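Local structure of mannan endo-1,4-beta-mannosidase (Bacillus subtilis, 3CBW) at residues T66-A71 / T328-E333; Y77-L82 / S90-C95; E161-G166 / R215-L220. The protein catalyses the random endo-hydrolysis of beta-1,4-mannosidic linkages in mannan, galactomannan and glucomannan, and takes part in glucomannan degradation. The protein carries 3 engineered substitutions. All blocks are in the same frame, centred on the assembly; numbering follows the deposited sequence.

Contact 1 (T66-A71 / T328-E333)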
loop_
_atom_site.group_PDB
_atom_site.type_symbol
_atom_site.label_atom_id
_atom_site.label_comp_id
_atom_site.label_asym_id
_atom_site.label_seq_id
_atom_site.Cartn_x
_atom_site.Cartn_y
_atom_site.Cartn_z
ATOM N N THR A 66 -16.191 15.870 -6.801
ATOM C CA THR A 66 -16.993 14.744 -7.301
ATOM C C THR A 66 -18.240 14.434 -6.476
ATOM O O THR A 66 -19.097 13.650 -6.896
ATOM C CB THR A 66 -16.162 13.427 -7.344
ATOM O OG1 THR A 66 -15.930 12.957 -6.002
ATOM C CG2 THR A 66 -14.830 13.614 -8.080
ATOM N N GLY A 67 -18.318 15.005 -5.278
ATOM C CA GLY A 67 -19.385 14.660 -4.347
ATOM C C GLY A 67 -19.172 13.359 -3.586
ATOM O O GLY A 67 -19.990 12.998 -2.760
ATOM N N GLN A 68 -18.077 12.656 -3.872
ATOM C CA GLN A 68 -17.776 11.375 -3.247
ATOM C C GLN A 68 -16.414 11.442 -2.595
ATOM O O GLN A 68 -15.584 12.267 -2.960
ATOM C CB GLN A 68 -17.769 10.273 -4.302
ATOM C CG GLN A 68 -19.101 10.075 -5.020
ATOM C CD GLN A 68 -20.154 9.462 -4.130
ATOM O OE1 GLN A 68 -19.893 8.507 -3.390
ATOM N NE2 GLN A 68 -21.360 10.004 -4.197
ATOM N N SER A 69 -16.174 10.545 -1.643
ATOM C CA SER A 69 -14.871 10.455 -0.983
ATOM C C SER A 69 -14.212 9.108 -1.279
ATOM O O SER A 69 -14.912 8.113 -1.454
ATOM C CB SER A 69 -15.011 10.615 0.530
ATOM O OG SER A 69 -15.580 11.868 0.858
ATOM N N PRO A 70 -12.862 9.064 -1.302
ATOM C CA PRO A 70 -12.203 7.778 -1.559
ATOM C C PRO A 70 -12.530 6.750 -0.480
ATOM O O PRO A 70 -12.581 7.084 0.715
ATOM C CB PRO A 70 -10.708 8.125 -1.533
ATOM C CG PRO A 70 -10.607 9.441 -0.812
ATOM C CD PRO A 70 -11.897 10.163 -1.112
ATOM N N ALA A 71 -12.779 5.509 -0.884
ATOM C CA ALA A 71 -12.996 4.443 0.090
ATOM C C ALA A 71 -11.765 4.201 0.970
ATOM O O ALA A 71 -11.896 3.964 2.177
ATOM C CB ALA A 71 -13.441 3.161 -0.591
ATOM N N THR A 328 -17.112 1.754 -9.309
ATOM C CA THR A 328 -16.330 2.368 -8.236
ATOM C C THR A 328 -17.095 2.373 -6.915
ATOM O O THR A 328 -18.237 2.821 -6.846
ATOM C CB THR A 328 -15.900 3.776 -8.648
ATOM O OG1 THR A 328 -15.213 3.690 -9.899
ATOM C CG2 THR A 328 -14.971 4.395 -7.612
ATOM N N LEU A 329 -16.446 1.869 -5.871
ATOM C CA LEU A 329 -17.010 1.829 -4.540
ATOM C C LEU A 329 -16.306 2.879 -3.685
ATOM O O LEU A 329 -15.080 2.838 -3.515
ATOM C CB LEU A 329 -16.826 0.419 -3.978
ATOM C CG LEU A 329 -17.541 0.043 -2.686
ATOM C CD1 LEU A 329 -17.670 -1.472 -2.564
ATOM C CD2 LEU A 329 -16.861 0.636 -1.451
ATOM N N ASN A 330 -17.087 3.809 -3.140
ATOM C CA ASN A 330 -16.553 4.953 -2.417
ATOM C C ASN A 330 -16.810 4.862 -0.917
ATOM O O ASN A 330 -17.473 3.933 -0.443
ATOM C CB ASN A 330 -17.126 6.239 -3.016
ATOM C CG ASN A 330 -16.724 6.405 -4.462
ATOM O OD1 ASN A 330 -15.566 6.199 -4.815
ATOM N ND2 ASN A 330 -17.674 6.745 -5.312
ATOM N N LYS A 331 -16.237 5.799 -0.167
ATOM C CA LYS A 331 -16.431 5.857 1.272
ATOM C C LYS A 331 -17.923 5.805 1.585
ATOM O O LYS A 331 -18.721 6.504 0.954
ATOM C CB LYS A 331 -15.830 7.151 1.818
ATOM C CG LYS A 331 -15.656 7.170 3.329
ATOM C CD LYS A 331 -15.258 8.560 3.816
ATOM C CE LYS A 331 -14.851 8.552 5.294
ATOM N NZ LYS A 331 -14.657 9.952 5.792
ATOM N N GLY A 332 -18.284 4.963 2.548
ATOM C CA GLY A 332 -19.685 4.796 2.954
ATOM C C GLY A 332 -20.395 3.637 2.270
ATOM O O GLY A 332 -21.561 3.354 2.582
ATOM N N GLU A 333 -19.721 2.969 1.331
ATOM C CA GLU A 333 -20.329 1.870 0.562
ATOM C C GLU A 333 -19.768 0.488 0.918
ATOM O O GLU A 333 -20.026 -0.493 0.215
ATOM C CB GLU A 333 -20.213 2.130 -0.941
ATOM C CG GLU A 333 -20.906 3.399 -1.398
ATOM C CD GLU A 333 -20.988 3.492 -2.911
ATOM O OE1 GLU A 333 -19.937 3.636 -3.563
ATOM O OE2 GLU A 333 -22.114 3.411 -3.455
HETATM O O HOH W 1 -18.369 8.764 -0.806
#
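K331 N donates to S69 O, 3.0 Å away, and N330 CB lies against the same carbonyl oxygen. The N330 and Q68 side chains cross at about a right angle, their amide planes 38° apart, and N330 ND2 gives Q68 OE1 only a weak hydrogen bond at 3.4 Å. Stronger partners fix this asparagine, S43 OG at OD1 and the Y323 carbonyl at ND2, so a short donor-and-acceptor side chain suits the site. Q68 is bent at chi2 (-71°), which brings OE1 back toward the backbone, where a water links it to S69 N and K331 O. The place is the N-terminal end of the TIM barrel, where the loop between helix 57-66 and strand 72-79 meets the chain leaving strand 328-329. There N330 to E333 form a type II turn, and G332 supplies the positive phi it needs. E333 OE1 accepts from N330 N at 2.9 Å through its anti lone pair. K331 CG stands anti to the backbone N (chi1 -165°), and the extended chain passes S69 CB, 3.8 Å from K331 CB, before its amine meets Y102 in a cation-pi contact. The small A71 lets its CB approach L329 O to 3.4 Å.

Contact 2 (Y77-L82 / S90-C95)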
loop_
_atom_site.group_PDB
_atom_site.type_symbol
_atom_site.label_atom_id
_atom_site.label_comp_id
_atom_site.label_asym_id
_atom_site.label_seq_id
_atom_site.Cartn_x
_atom_site.Cartn_y
_atom_site.Cartn_z
ATOM N N TYR A 77 3.995 6.781 7.363
ATOM C CA TYR A 77 4.606 7.148 8.630
ATOM C C TYR A 77 6.052 7.642 8.495
ATOM O O TYR A 77 6.575 8.281 9.426
ATOM C CB TYR A 77 4.686 5.930 9.530
ATOM C CG TYR A 77 3.457 5.410 10.246
ATOM C CD1 TYR A 77 2.294 6.174 10.436
ATOM C CD2 TYR A 77 3.511 4.156 10.836
ATOM C CE1 TYR A 77 1.211 5.662 11.174
ATOM C CE2 TYR A 77 2.460 3.648 11.579
ATOM C CZ TYR A 77 1.314 4.396 11.749
ATOM O OH TYR A 77 0.302 3.859 12.511
ATOM N N ALA A 78 6.727 7.294 7.401
ATOM C CA ALA A 78 8.184 7.401 7.375
ATOM C C ALA A 78 8.673 8.461 6.406
ATOM O O ALA A 78 8.457 8.364 5.195
ATOM C CB ALA A 78 8.810 6.054 7.075
ATOM N N ARG A 79 9.334 9.478 6.960
ATOM C CA ARG A 79 9.885 10.558 6.181
ATOM C C ARG A 79 11.381 10.277 6.012
ATOM O O ARG A 79 12.232 10.935 6.616
ATOM C CB ARG A 79 9.623 11.905 6.868
ATOM C CG ARG A 79 8.119 12.325 6.956
ATOM C CD ARG A 79 7.310 11.675 8.108
ATOM N NE ARG A 79 8.056 11.756 9.362
ATOM C CZ ARG A 79 8.055 12.794 10.200
ATOM N NH1 ARG A 79 7.265 13.848 9.997
ATOM N NH2 ARG A 79 8.831 12.756 11.276
ATOM N N GLY A 80 11.692 9.304 5.163
ATOM C CA GLY A 80 13.031 8.703 5.132
ATOM C C GLY A 80 14.143 9.530 4.513
ATOM O O GLY A 80 15.291 9.089 4.495
ATOM N N TRP A 81 13.794 10.704 3.988
ATOM C CA TRP A 81 14.777 11.683 3.495
ATOM C C TRP A 81 15.386 12.520 4.623
ATOM O O TRP A 81 16.415 13.161 4.420
ATOM C CB TRP A 81 14.142 12.617 2.458
ATOM C CG TRP A 81 12.890 13.278 2.958
ATOM C CD1 TRP A 81 12.786 14.480 3.609
ATOM C CD2 TRP A 81 11.563 12.751 2.871
ATOM N NE1 TRP A 81 11.468 14.732 3.928
ATOM C CE2 TRP A 81 10.700 13.683 3.488
ATOM C CE3 TRP A 81 11.019 11.574 2.328
ATOM C CZ2 TRP A 81 9.318 13.482 3.563
ATOM C CZ3 TRP A 81 9.643 11.379 2.411
ATOM C CH2 TRP A 81 8.816 12.329 3.024
ATOM N N LEU A 82 14.757 12.534 5.794
ATOM C CA LEU A 82 15.204 13.424 6.874
ATOM C C LEU A 82 16.505 12.943 7.486
ATOM O O LEU A 82 16.679 11.754 7.745
ATOM C CB LEU A 82 14.136 13.540 7.967
ATOM C CG LEU A 82 12.805 14.208 7.623
ATOM C CD1 LEU A 82 11.847 14.037 8.786
ATOM C CD2 LEU A 82 12.987 15.685 7.310
ATOM N N SER A 90 12.556 9.748 12.000
ATOM C CA SER A 90 11.919 9.776 10.691
ATOM C C SER A 90 10.481 9.248 10.712
ATOM O O SER A 90 9.729 9.536 9.802
ATOM C CB SER A 90 12.755 8.977 9.681
ATOM O OG SER A 90 12.778 7.592 9.992
ATOM N N ILE A 91 10.130 8.463 11.724
ATOM C CA ILE A 91 8.793 7.892 11.852
ATOM C C ILE A 91 7.900 8.821 12.666
ATOM O O ILE A 91 8.279 9.248 13.756
ATOM C CB ILE A 91 8.860 6.517 12.565
ATOM C CG1 ILE A 91 9.829 5.549 11.864
ATOM C CG2 ILE A 91 7.468 5.917 12.754
ATOM C CD1 ILE A 91 9.420 5.146 10.474
ATOM N N ASP A 92 6.713 9.115 12.146
ATOM C CA ASP A 92 5.685 9.871 12.875
ATOM C C ASP A 92 4.352 9.166 12.656
ATOM O O ASP A 92 4.056 8.759 11.539
ATOM C CB ASP A 92 5.632 11.321 12.366
ATOM C CG ASP A 92 4.654 12.193 13.144
ATOM O OD1 ASP A 92 5.113 13.014 13.973
ATOM O OD2 ASP A 92 3.424 12.086 12.925
ATOM N N VAL A 93 3.560 9.020 13.714
ATOM C CA VAL A 93 2.316 8.251 13.633
ATOM C C VAL A 93 1.073 9.085 13.962
ATOM O O VAL A 93 -0.012 8.542 14.160
ATOM C CB VAL A 93 2.368 6.968 14.500
ATOM C CG1 VAL A 93 3.583 6.136 14.149
ATOM C CG2 VAL A 93 2.366 7.304 16.005
ATOM N N SER A 94 1.222 10.404 13.964
ATOM C CA SER A 94 0.124 11.302 14.343
ATOM C C SER A 94 -1.086 11.265 13.401
ATOM O O SER A 94 -2.157 11.736 13.781
ATOM C CB SER A 94 0.625 12.736 14.521
ATOM O OG SER A 94 1.065 13.295 13.303
ATOM N N CYS A 95 -0.925 10.722 12.194
ATOM C CA CYS A 95 -2.049 10.551 11.270
ATOM C C CYS A 95 -3.045 9.494 11.760
ATOM O O CYS A 95 -4.137 9.389 11.218
ATOM C CB CYS A 95 -1.546 10.180 9.877
ATOM S SG CYS A 95 -0.663 8.568 9.786
#
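At the C-terminal end of barrel strand 72-79, a single antiparallel bridge ties A78 to I91, in the loop leading to helix 96-104. The two form a non-hydrogen-bonded pair, flanked by D92 N to Y77 O at 2.8 Å and R79 N to S90 O at 2.9 Å; the small A78 CB leaves room for I91 CD1. R79 binds S90 O again, its chain folding back through chi2 (81°) and chi3 (47°) to bring NE to 2.8 Å from S90 O, which lies in the guanidinium plane; the two donors reach that oxygen from opposite faces of its carbonyl plane. D92 CB covers one face of the guanidinium, 3.6 Å from R79 CZ, and L82 CD1 lies over the other toward the rim. The D92 carboxylate is turned away: OD2 accepts from S94 N, closing an Asx turn, and also from S94 OG and S50 OG, so it probably attracts R79 only at longer range. Branched V93 suits the Y77 ring: with CG1 anti to the carbonyl carbon (chi1 -54°), that methyl sits over the ring centre, 3.6 Å from the centroid, in a CH-pi contact. C95 SG, disulfide-bonded to C75, touches the ring edge 3.7 Å from Y77 CE1, while Y77 OH binds N96. Such a beta-alpha loop belongs to the catalytic face of a TIM barrel, and A78 lies near H114, probably substrate-binding.

Contact 3 (E161-G166 / R215-L220)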
loop_
_atom_site.group_PDB
_atom_site.type_symbol
_atom_site.label_atom_id
_atom_site.label_comp_id
_atom_site.label_asym_id
_atom_site.label_seq_id
_atom_site.Cartn_x
_atom_site.Cartn_y
_atom_site.Cartn_z
ATOM N N GLU A 161 -2.029 1.434 18.153
ATOM C CA GLU A 161 -3.096 2.383 18.452
ATOM C C GLU A 161 -4.353 2.068 17.624
ATOM O O GLU A 161 -5.476 2.104 18.124
ATOM C CB GLU A 161 -2.631 3.816 18.214
ATOM C CG GLU A 161 -3.670 4.827 18.641
ATOM C CD GLU A 161 -3.258 6.263 18.415
ATOM O OE1 GLU A 161 -2.171 6.526 17.835
ATOM O OE2 GLU A 161 -4.056 7.130 18.825
ATOM N N LEU A 162 -4.157 1.723 16.356
ATOM C CA LEU A 162 -5.272 1.366 15.479
ATOM C C LEU A 162 -5.866 0.016 15.877
ATOM O O LEU A 162 -7.088 -0.147 15.884
ATOM C CB LEU A 162 -4.816 1.354 14.012
ATOM C CG LEU A 162 -4.091 2.633 13.553
ATOM C CD1 LEU A 162 -3.406 2.423 12.218
ATOM C CD2 LEU A 162 -5.003 3.823 13.504
ATOM N N GLU A 163 -5.014 -0.937 16.244
ATOM C CA GLU A 163 -5.481 -2.256 16.653
ATOM C C GLU A 163 -6.380 -2.184 17.884
ATOM O O GLU A 163 -7.338 -2.951 18.004
ATOM C CB GLU A 163 -4.289 -3.162 16.922
ATOM C CG GLU A 163 -4.687 -4.611 17.088
ATOM C CD GLU A 163 -3.576 -5.468 17.597
ATOM O OE1 GLU A 163 -2.564 -4.909 18.072
ATOM O OE2 GLU A 163 -3.714 -6.702 17.498
ATOM N N ASN A 164 -6.074 -1.254 18.788
ATOM C CA ASN A 164 -6.857 -1.077 20.022
ATOM C C ASN A 164 -8.301 -0.671 19.766
ATOM O O ASN A 164 -9.169 -0.871 20.627
ATOM C CB ASN A 164 -6.186 -0.054 20.939
ATOM C CG ASN A 164 -4.906 -0.579 21.564
ATOM O OD1 ASN A 164 -4.649 -1.778 21.562
ATOM N ND2 ASN A 164 -4.102 0.322 22.119
ATOM N N GLN A 165 -8.562 -0.112 18.589
ATOM C CA GLN A 165 -9.934 0.212 18.194
ATOM C C GLN A 165 -10.469 -0.764 17.140
ATOM O O GLN A 165 -11.509 -0.511 16.527
ATOM C CB GLN A 165 -10.020 1.647 17.676
ATOM C CG GLN A 165 -9.738 2.708 18.717
ATOM C CD GLN A 165 -10.983 3.082 19.481
ATOM O OE1 GLN A 165 -11.405 2.364 20.386
ATOM N NE2 GLN A 165 -11.590 4.209 19.112
ATOM N N GLY A 166 -9.745 -1.861 16.915
ATOM C CA GLY A 166 -10.198 -2.886 15.968
ATOM C C GLY A 166 -10.200 -2.442 14.507
ATOM O O GLY A 166 -10.968 -2.972 13.707
ATOM N N ARG A 215 5.206 -8.355 17.918
ATOM C CA ARG A 215 4.333 -7.271 18.332
ATOM C C ARG A 215 2.849 -7.624 18.361
ATOM O O ARG A 215 2.024 -6.814 18.789
ATOM C CB ARG A 215 4.613 -6.023 17.493
ATOM C CG ARG A 215 6.058 -5.512 17.658
ATOM C CD ARG A 215 6.369 -5.053 19.114
ATOM N NE ARG A 215 5.375 -4.061 19.505
ATOM C CZ ARG A 215 5.587 -2.749 19.602
ATOM N NH1 ARG A 215 6.792 -2.223 19.440
ATOM N NH2 ARG A 215 4.575 -1.952 19.878
ATOM N N GLY A 216 2.502 -8.832 17.923
ATOM C CA GLY A 216 1.132 -9.336 18.031
ATOM C C GLY A 216 0.089 -8.531 17.277
ATOM O O GLY A 216 -1.080 -8.493 17.663
ATOM N N LEU A 217 0.490 -7.899 16.177
ATOM C CA LEU A 217 -0.419 -7.004 15.457
ATOM C C LEU A 217 -1.387 -7.786 14.568
ATOM O O LEU A 217 -0.990 -8.349 13.551
ATOM C CB LEU A 217 0.359 -5.943 14.678
ATOM C CG LEU A 217 1.207 -5.011 15.554
ATOM C CD1 LEU A 217 2.152 -4.197 14.708
ATOM C CD2 LEU A 217 0.381 -4.069 16.426
ATOM N N ASP A 218 -2.657 -7.816 14.971
ATOM C CA ASP A 218 -3.656 -8.735 14.415
ATOM C C ASP A 218 -4.701 -8.054 13.523
ATOM O O ASP A 218 -5.691 -8.676 13.155
ATOM C CB ASP A 218 -4.323 -9.532 15.560
ATOM C CG ASP A 218 -3.373 -10.504 16.232
ATOM O OD1 ASP A 218 -2.428 -10.973 15.570
ATOM O OD2 ASP A 218 -3.597 -10.795 17.431
ATOM N N HIS A 219 -4.428 -6.816 13.128
ATOM C CA HIS A 219 -5.351 -6.011 12.335
ATOM C C HIS A 219 -4.746 -5.652 10.975
ATOM O O HIS A 219 -5.286 -4.804 10.276
ATOM C CB HIS A 219 -5.717 -4.743 13.107
ATOM C CG HIS A 219 -4.553 -3.834 13.357
ATOM N ND1 HIS A 219 -3.304 -4.304 13.719
ATOM C CD2 HIS A 219 -4.438 -2.487 13.256
ATOM C CE1 HIS A 219 -2.477 -3.278 13.846
ATOM N NE2 HIS A 219 -3.141 -2.166 13.576
ATOM N N LEU A 220 -3.638 -6.290 10.603
ATOM C CA LEU A 220 -2.930 -5.943 9.368
ATOM C C LEU A 220 -3.258 -6.876 8.218
ATOM O O LEU A 220 -3.312 -8.101 8.372
ATOM C CB LEU A 220 -1.412 -5.958 9.585
ATOM C CG LEU A 220 -0.870 -5.097 10.730
ATOM C CD1 LEU A 220 0.638 -5.191 10.827
ATOM C CD2 LEU A 220 -1.314 -3.636 10.563
#
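E163 and H219 bury the most surface here, the glutamate lying across one face of the imidazole. E163 CB sits over the ring centre, 3.5 Å from the centroid, in a CH-pi contact, and L220 CD2 lies over the opposite face toward the rim. With CG anti to the backbone N (chi1 -169°) and the chain extended beyond it, E163 runs past the ring and carries its carboxylate to D218. There D218 N donates to E163 OE2 at 3.0 Å, from well above the carboxylate plane, while E163 OE1 rests on L217 CD2. Helix 143-163 ends here in a Schellman motif whose C-prime residue is G166, glycine taking positive phi easily. The contact joins this helix end to the loop leading into strand 220-224, at the N-terminal ends of the TIM-barrel strands. With an alanine at E163, CB would still cover the ring, but D218 N would probably lose this acceptor and a gap open beside H219 where CG and the carboxylate lay. D218 OD2 lies 4.1 Å from E163 OE2, so some repulsion is likely; D218 OD1 is held by N16 ND2. H219 NE2 bonds weakly to L159 O, whereas ND1 is buried without a partner.

Overall arrangement
The three contacts lie at the two ends of one TIM barrel. Contacts 1 and 3 are at the N-terminal ends of the strands, where alpha-beta loops are tied down, and both are only partly buried; contact 2 is a buried one at the catalytic end. Contact 1 comes just before strand 72-79 and contact 2 takes in its last residues, their centres about 27 Å apart. Contacts 2 and 3 touch where Y77 OH packs on L162 CD1, 4.0 Å apart, so helix 143-163 serves both. Their chemistry differs: amides, a water and backbone groups in contact 1, paired backbones with an arginine and an aromatic ring in contact 2, and a glutamate laid over a histidine in contact 3.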